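Local coordinates for methyl-accepting chemotaxis sensory transducer (Anaeromyxobacter dehalogenans, PDB 4K08), which probably senses small molecules in the periplasm through a PAS-like Cache domain and relays the signal to the chemotaxis machinery, at residues Asn61-Met67 and Gly78-Ser82. Sequence-based numbering, arbitrary orientation.
Sequences NDLEPRM and GQDLS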
loop_
_atom_site.group_PDB
_atom_site.type_symbol
_atom_site.label_atom_id
_atom_site.label_comp_id
_atom_site.label_asym_id
_atom_site.label_seq_id
_atom_site.Cartn_x
_atom_site.Cartn_y
_atom_site.Cartn_z
ATOM N N ASN A 61 4.460 -1.355 -2.840
ATOM C CA ASN A 61 5.583 -0.900 -3.650
ATOM C C ASN A 61 6.878 -0.989 -2.846
ATOM O O ASN A 61 6.816 -1.176 -1.643
ATOM C CB ASN A 61 5.358 0.516 -4.231
ATOM C CG ASN A 61 5.268 1.604 -3.157
ATOM O OD1 ASN A 61 4.174 1.950 -2.689
ATOM N ND2 ASN A 61 6.420 2.163 -2.781
ATOM N N ASP A 62 8.029 -0.867 -3.512
ATOM C CA ASP A 62 9.315 -0.912 -2.776
ATOM C C ASP A 62 9.907 0.481 -2.671
ATOM O O ASP A 62 9.226 1.489 -2.982
ATOM C CB ASP A 62 10.358 -1.895 -3.376
ATOM C CG ASP A 62 10.863 -1.487 -4.774
ATOM O OD1 ASP A 62 10.801 -0.288 -5.190
ATOM O OD2 ASP A 62 11.327 -2.412 -5.487
ATOM N N LEU A 63 11.162 0.550 -2.226
ATOM C CA LEU A 63 11.734 1.837 -1.833
ATOM C C LEU A 63 12.367 2.626 -2.973
ATOM O O LEU A 63 12.702 3.792 -2.796
ATOM C CB LEU A 63 12.743 1.631 -0.677
ATOM C CG LEU A 63 12.077 1.024 0.579
ATOM C CD1 LEU A 63 13.131 0.756 1.645
ATOM C CD2 LEU A 63 10.956 1.908 1.130
ATOM N N GLU A 64 12.502 2.015 -4.148
ATOM C CA GLU A 64 13.066 2.709 -5.304
ATOM C C GLU A 64 12.429 4.104 -5.585
ATOM O O GLU A 64 13.171 5.060 -5.765
ATOM C CB GLU A 64 13.053 1.804 -6.554
ATOM C CG GLU A 64 13.855 2.367 -7.751
ATOM C CD GLU A 64 13.926 1.400 -8.936
ATOM O OE1 GLU A 64 13.643 0.178 -8.758
ATOM O OE2 GLU A 64 14.243 1.864 -10.052
ATOM N N PRO A 65 11.071 4.243 -5.605
ATOM C CA PRO A 65 9.967 3.260 -5.492
ATOM C C PRO A 65 9.648 2.602 -6.810
ATOM O O PRO A 65 9.685 3.236 -7.851
ATOM C CB PRO A 65 8.755 4.087 -5.030
ATOM C CG PRO A 65 8.999 5.523 -5.634
ATOM C CD PRO A 65 10.591 5.646 -5.699
ATOM N N ARG A 66 9.332 1.306 -6.745
ATOM C CA ARG A 66 8.944 0.542 -7.897
ATOM C C ARG A 66 7.720 -0.317 -7.461
ATOM O O ARG A 66 7.672 -0.784 -6.315
ATOM C CB ARG A 66 10.107 -0.354 -8.366
ATOM C CG ARG A 66 9.830 -1.255 -9.622
ATOM C CD ARG A 66 11.198 -1.895 -10.169
ATOM N NE ARG A 66 12.132 -0.866 -10.676
ATOM C CZ ARG A 66 12.196 -0.481 -11.949
ATOM N NH1 ARG A 66 11.382 -1.019 -12.857
ATOM N NH2 ARG A 66 13.092 0.435 -12.346
HETATM N N MSE A 67 6.752 -0.492 -8.352
HETATM C CA MSE A 67 5.529 -1.215 -7.956
HETATM C C MSE A 67 5.872 -2.722 -7.841
HETATM O O MSE A 67 6.462 -3.311 -8.766
HETATM C CB MSE A 67 4.398 -1.041 -8.954
HETATM C CG MSE A 67 3.085 -1.647 -8.440
HETATM SE SE MSE A 67 2.390 -0.604 -6.901
HETATM C CE MSE A 67 1.677 0.943 -7.809
ATOM N N GLY A 78 5.960 -3.798 -11.400
ATOM C CA GLY A 78 7.342 -3.737 -11.852
ATOM C C GLY A 78 7.774 -2.384 -12.449
ATOM O O GLY A 78 8.950 -2.198 -12.775
ATOM N N GLN A 79 6.834 -1.438 -12.590
ATOM C CA GLN A 79 7.183 -0.106 -13.146
ATOM C C GLN A 79 7.887 0.811 -12.114
ATOM O O GLN A 79 7.532 0.856 -10.926
ATOM C CB GLN A 79 5.950 0.604 -13.724
ATOM C CG GLN A 79 5.267 -0.151 -14.894
ATOM C CD GLN A 79 6.167 -0.266 -16.140
ATOM O OE1 GLN A 79 6.982 0.628 -16.412
ATOM N NE2 GLN A 79 6.026 -1.370 -16.896
ATOM N N ASP A 80 8.908 1.536 -12.583
ATOM C CA ASP A 80 9.531 2.575 -11.781
ATOM C C ASP A 80 8.486 3.677 -11.455
ATOM O O ASP A 80 7.866 4.232 -12.372
ATOM C CB ASP A 80 10.694 3.159 -12.597
ATOM C CG ASP A 80 11.522 4.215 -11.830
ATOM O OD1 ASP A 80 11.151 4.629 -10.725
ATOM O OD2 ASP A 80 12.612 4.598 -12.357
ATOM N N LEU A 81 8.320 4.004 -10.179
ATOM C CA LEU A 81 7.315 4.976 -9.781
ATOM C C LEU A 81 7.970 6.305 -9.397
ATOM O O LEU A 81 7.269 7.224 -8.990
ATOM C CB LEU A 81 6.485 4.465 -8.584
ATOM C CG LEU A 81 5.778 3.104 -8.828
ATOM C CD1 LEU A 81 5.166 2.510 -7.510
ATOM C CD2 LEU A 81 4.712 3.208 -9.916
ATOM N N SER A 82 9.306 6.404 -9.467
ATOM C CA SER A 82 9.902 7.658 -9.049
ATOM C C SER A 82 9.417 8.668 -10.107
ATOM O O SER A 82 9.127 8.357 -11.245
ATOM C CB SER A 82 11.441 7.596 -8.955
ATOM O OG SER A 82 11.976 7.104 -10.148
HETATM O O HOH W 1 14.576 4.605 -10.223
#
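Arg66 NH1 donates to Gly78 O at 2.7 Å, near the edge of its guanidinium, while NE and NH2 hold the two carboxylate oxygens of Glu64 side-on in a salt bridge, with NE to OE1 nearly straight at 171°. Glu64, two residues back in the same turn, thus braces the long arginine, and NH1 alone reaches across to the backbone of the loop. Its bend at chi3 (-65°) brings the guanidinium back over that loop, with Asp80 N above one face. A water donates to both Glu64 OE2 and Asp80 OD2, which probably eases the repulsion between two carboxylates whose oxygens are 3.9 Å apart. Asp80 suits its place by forming an Asx turn: OD1 accepts from Ser82 N (2.9 Å) and also meets Ser82 OG, both from the same face of the carboxylate. Backbone bonds run alongside: Leu81 N to Pro65 O at 2.8 Å, Met67 N to Gln79 O, and Gly78 N to Met67 O, around a single beta bridge between Arg66 and Asp80. Gly78 has a positive phi (77°), which a residue without a side chain adopts easily. Pro65 follows a cis peptide, which proline tolerates more readily than other residues, and its ring CG packs on Leu81 CB, whereas Leu81 CD1 reaches Met67 CE, the selenomethionine methyl, at 3.8 Å. The contact fastens the loop to the link between strands 59-62 and 67-69, at one margin of the antiparallel sheet, and Phe93 of helix 92-103 packs on Asn61, Met67 and Leu81 from both segments.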